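D-3-phosphoglycerate dehydrogenase (Sulfolobus tokodaii, PDB 2EKL) probably oxidises D-3-phosphoglycerate with NAD, a step that feeds amino-acid biosynthesis, as a member of the D-isomer specific 2-hydroxyacid dehydrogenase family. Local coordinates at residues A8-P13 with I27-M32. Residues are numbered along the deposited sequence; the frame is centred on the assembly and turned at random.
Sequences ALITDP and IQVDYM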
ATOM      1  N   ALA A   8     -33.391   1.848 -27.424  1.00 22.95           N
ATOM      2  CA  ALA A   8     -32.009   1.857 -26.955  1.00 22.16           C
ATOM      3  C   ALA A   8     -31.293   0.557 -27.300  1.00 21.47           C
ATOM      4  O   ALA A   8     -31.854  -0.528 -27.155  1.00 23.14           O
ATOM      5  CB  ALA A   8     -31.970   2.083 -25.445  1.00 21.69           C
ATOM      6  N   LEU A   9     -30.051   0.677 -27.755  1.00 20.61           N
ATOM      7  CA  LEU A   9     -29.241  -0.485 -28.099  1.00 21.57           C
ATOM      8  C   LEU A   9     -28.052  -0.571 -27.152  1.00 20.90           C
ATOM      9  O   LEU A   9     -27.286   0.381 -27.017  1.00 22.02           O
ATOM     10  CB  LEU A   9     -28.732  -0.384 -29.542  1.00 22.39           C
ATOM     11  CG  LEU A   9     -27.785  -1.502 -30.002  1.00 21.14           C
ATOM     12  CD1 LEU A   9     -28.538  -2.823 -30.090  1.00 23.13           C
ATOM     13  CD2 LEU A   9     -27.191  -1.143 -31.352  1.00 25.13           C
ATOM     14  N   ILE A  10     -27.918  -1.706 -26.475  1.00 21.57           N
ATOM     15  CA  ILE A  10     -26.804  -1.923 -25.562  1.00 21.94           C
ATOM     16  C   ILE A  10     -25.935  -2.946 -26.281  1.00 23.24           C
ATOM     17  O   ILE A  10     -26.360  -4.072 -26.534  1.00 22.25           O
ATOM     18  CB  ILE A  10     -27.294  -2.457 -24.208  1.00 23.71           C
ATOM     19  CG1 ILE A  10     -28.275  -1.447 -23.594  1.00 25.14           C
ATOM     20  CG2 ILE A  10     -26.111  -2.670 -23.271  1.00 23.86           C
ATOM     21  CD1 ILE A  10     -28.830  -1.849 -22.246  1.00 27.56           C
ATOM     22  N   THR A  11     -24.715  -2.538 -26.606  1.00 23.33           N
ATOM     23  CA  THR A  11     -23.809  -3.372 -27.382  1.00 24.31           C
ATOM     24  C   THR A  11     -22.785  -4.203 -26.626  1.00 26.29           C
ATOM     25  O   THR A  11     -22.133  -5.065 -27.220  1.00 27.08           O
ATOM     26  CB  THR A  11     -23.053  -2.500 -28.389  1.00 22.99           C
ATOM     27  OG1 THR A  11     -22.185  -1.605 -27.681  1.00 23.51           O
ATOM     28  CG2 THR A  11     -24.039  -1.675 -29.216  1.00 24.54           C
ATOM     29  N   ASP A  12     -22.635  -3.945 -25.333  1.00 27.50           N
ATOM     30  CA  ASP A  12     -21.667  -4.678 -24.526  1.00 29.08           C
ATOM     31  C   ASP A  12     -22.275  -5.171 -23.224  1.00 30.00           C
ATOM     32  O   ASP A  12     -23.290  -4.649 -22.762  1.00 29.38           O
ATOM     33  CB  ASP A  12     -20.468  -3.785 -24.200  1.00 29.18           C
ATOM     34  CG  ASP A  12     -19.710  -3.346 -25.434  1.00 30.62           C
ATOM     35  OD1 ASP A  12     -19.254  -4.222 -26.195  1.00 32.47           O
ATOM     36  OD2 ASP A  12     -19.568  -2.123 -25.639  1.00 31.40           O
ATOM     37  N   PRO A  13     -21.660  -6.196 -22.615  1.00 30.91           N
ATOM     38  CA  PRO A  13     -22.168  -6.734 -21.348  1.00 31.14           C
ATOM     39  C   PRO A  13     -22.059  -5.640 -20.288  1.00 31.32           C
ATOM     40  O   PRO A  13     -20.964  -5.168 -19.999  1.00 32.58           O
ATOM     41  CB  PRO A  13     -21.219  -7.895 -21.061  1.00 30.77           C
ATOM     42  CG  PRO A  13     -20.783  -8.335 -22.433  1.00 31.47           C
ATOM     43  CD  PRO A  13     -20.553  -7.021 -23.133  1.00 30.55           C
ATOM     44  N   ILE A  27     -38.924   1.810 -21.862  1.00 27.37           N
ATOM     45  CA  ILE A  27     -38.049   2.045 -23.002  1.00 29.69           C
ATOM     46  C   ILE A  27     -37.747   0.688 -23.667  1.00 28.60           C
ATOM     47  O   ILE A  27     -37.531  -0.323 -23.008  1.00 30.68           O
ATOM     48  CB  ILE A  27     -36.721   2.656 -22.538  1.00 31.30           C
ATOM     49  CG1 ILE A  27     -36.858   4.080 -21.968  1.00 33.63           C
ATOM     50  CG2 ILE A  27     -35.720   2.686 -23.684  1.00 32.00           C
ATOM     51  CD1 ILE A  27     -37.845   4.955 -22.748  1.00 36.94           C
ATOM     52  N   GLN A  28     -37.771   0.677 -24.996  1.00 27.89           N
ATOM     53  CA  GLN A  28     -37.503  -0.538 -25.755  1.00 28.88           C
ATOM     54  C   GLN A  28     -35.994  -0.763 -25.726  1.00 27.62           C
ATOM     55  O   GLN A  28     -35.240  -0.005 -26.328  1.00 25.82           O
ATOM     56  CB  GLN A  28     -37.979  -0.379 -27.204  1.00 31.51           C
ATOM     57  CG  GLN A  28     -37.849  -1.644 -28.041  1.00 36.69           C
ATOM     58  CD  GLN A  28     -38.148  -1.414 -29.513  1.00 40.40           C
ATOM     59  OE1 GLN A  28     -39.243  -0.980 -29.881  1.00 41.93           O
ATOM     60  NE2 GLN A  28     -37.171  -1.706 -30.364  1.00 41.14           N
ATOM     61  N   VAL A  29     -35.560  -1.799 -25.019  1.00 26.87           N
ATOM     62  CA  VAL A  29     -34.136  -2.085 -24.903  1.00 26.88           C
ATOM     63  C   VAL A  29     -33.689  -3.366 -25.607  1.00 27.32           C
ATOM     64  O   VAL A  29     -34.142  -4.463 -25.276  1.00 26.30           O
ATOM     65  CB  VAL A  29     -33.719  -2.170 -23.418  1.00 26.50           C
ATOM     66  CG1 VAL A  29     -32.224  -2.452 -23.307  1.00 28.66           C
ATOM     67  CG2 VAL A  29     -34.073  -0.868 -22.705  1.00 27.33           C
ATOM     68  N   ASP A  30     -32.803  -3.216 -26.587  1.00 27.56           N
ATOM     69  CA  ASP A  30     -32.269  -4.367 -27.305  1.00 28.19           C
ATOM     70  C   ASP A  30     -30.866  -4.616 -26.775  1.00 27.75           C
ATOM     71  O   ASP A  30     -29.947  -3.842 -27.037  1.00 27.48           O
ATOM     72  CB  ASP A  30     -32.225  -4.106 -28.814  1.00 27.65           C
ATOM     73  CG  ASP A  30     -33.608  -4.029 -29.429  1.00 30.42           C
ATOM     74  OD1 ASP A  30     -34.550  -4.602 -28.843  1.00 32.52           O
ATOM     75  OD2 ASP A  30     -33.752  -3.412 -30.504  1.00 30.54           O
ATOM     76  N   TYR A  31     -30.715  -5.694 -26.014  1.00 27.90           N
ATOM     77  CA  TYR A  31     -29.434  -6.049 -25.419  1.00 27.55           C
ATOM     78  C   TYR A  31     -28.677  -7.055 -26.284  1.00 28.22           C
ATOM     79  O   TYR A  31     -29.009  -8.239 -26.306  1.00 28.70           O
ATOM     80  CB  TYR A  31     -29.676  -6.620 -24.021  1.00 28.74           C
ATOM     81  CG  TYR A  31     -28.429  -6.916 -23.222  1.00 29.38           C
ATOM     82  CD1 TYR A  31     -27.374  -6.006 -23.169  1.00 28.11           C
ATOM     83  CD2 TYR A  31     -28.331  -8.082 -22.464  1.00 31.17           C
ATOM     84  CE1 TYR A  31     -26.257  -6.245 -22.379  1.00 28.39           C
ATOM     85  CE2 TYR A  31     -27.218  -8.329 -21.670  1.00 30.99           C
ATOM     86  CZ  TYR A  31     -26.187  -7.407 -21.631  1.00 30.11           C
ATOM     87  OH  TYR A  31     -25.091  -7.644 -20.838  1.00 32.62           O
ATOM     88  N   MET A  32     -27.662  -6.566 -26.990  1.00 26.97           N
ATOM     89  CA  MET A  32     -26.841  -7.390 -27.875  1.00 28.00           C
ATOM     90  C   MET A  32     -25.379  -7.232 -27.457  1.00 27.61           C
ATOM     91  O   MET A  32     -24.579  -6.630 -28.172  1.00 26.79           O
ATOM     92  CB  MET A  32     -27.036  -6.929 -29.323  1.00 27.71           C
ATOM     93  CG  MET A  32     -28.500  -6.872 -29.743  1.00 29.33           C
ATOM     94  SD  MET A  32     -28.778  -6.347 -31.450  1.00 33.26           S
ATOM     95  CE  MET A  32     -28.555  -7.896 -32.320  1.00 34.83           C
TER
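Strands 7-10 and 28-31 form the parallel pair of a beta-alpha-beta unit, in which Ile10 and Tyr31 meet on the face covered by connecting helix 16-24. Four backbone bonds fix the register: Ala8 N to Gln28 O, Asp30 N to Ala8 O, Ile10 N to Asp30 O, and Met32 N to Ile10 O (2.9 Å). The last has an N-H...O angle of 156°, against at least 173° for the others, where the strands give way to loop. Beneath the helix, Ile10 divides its branches between two neighbours: CD1 reaches Val29 CG1 at 3.6 Å, and CG2 meets the Tyr31 ring edge at CD1, 3.6 Å away. With CG anti to the backbone N (chi1 -175°), the tyrosine ring extends past Ile10 to the loop after the first strand, bringing CE1 within 3.4 Å of Asp12 O and OH within 3.1 Å of Pro13 CA. The hydroxyl oxygen accepts a hydrogen bond from Ile14 N. A phenylalanine here would probably leave the Ile14 amide without this partner. On the reverse face, which helix 37-43 covers, Leu9 CD1 lies 3.8 Å from Met32 SD, and Asp30 OD2 is hydrogen-bonded to Tyr47 OH. Strand 28-31 is an edge strand, within this chain, of the 2-1-3-4-5 parallel sheet, an order characteristic of the flavodoxin-like catalytic domain of D-2-hydroxyacid dehydrogenases.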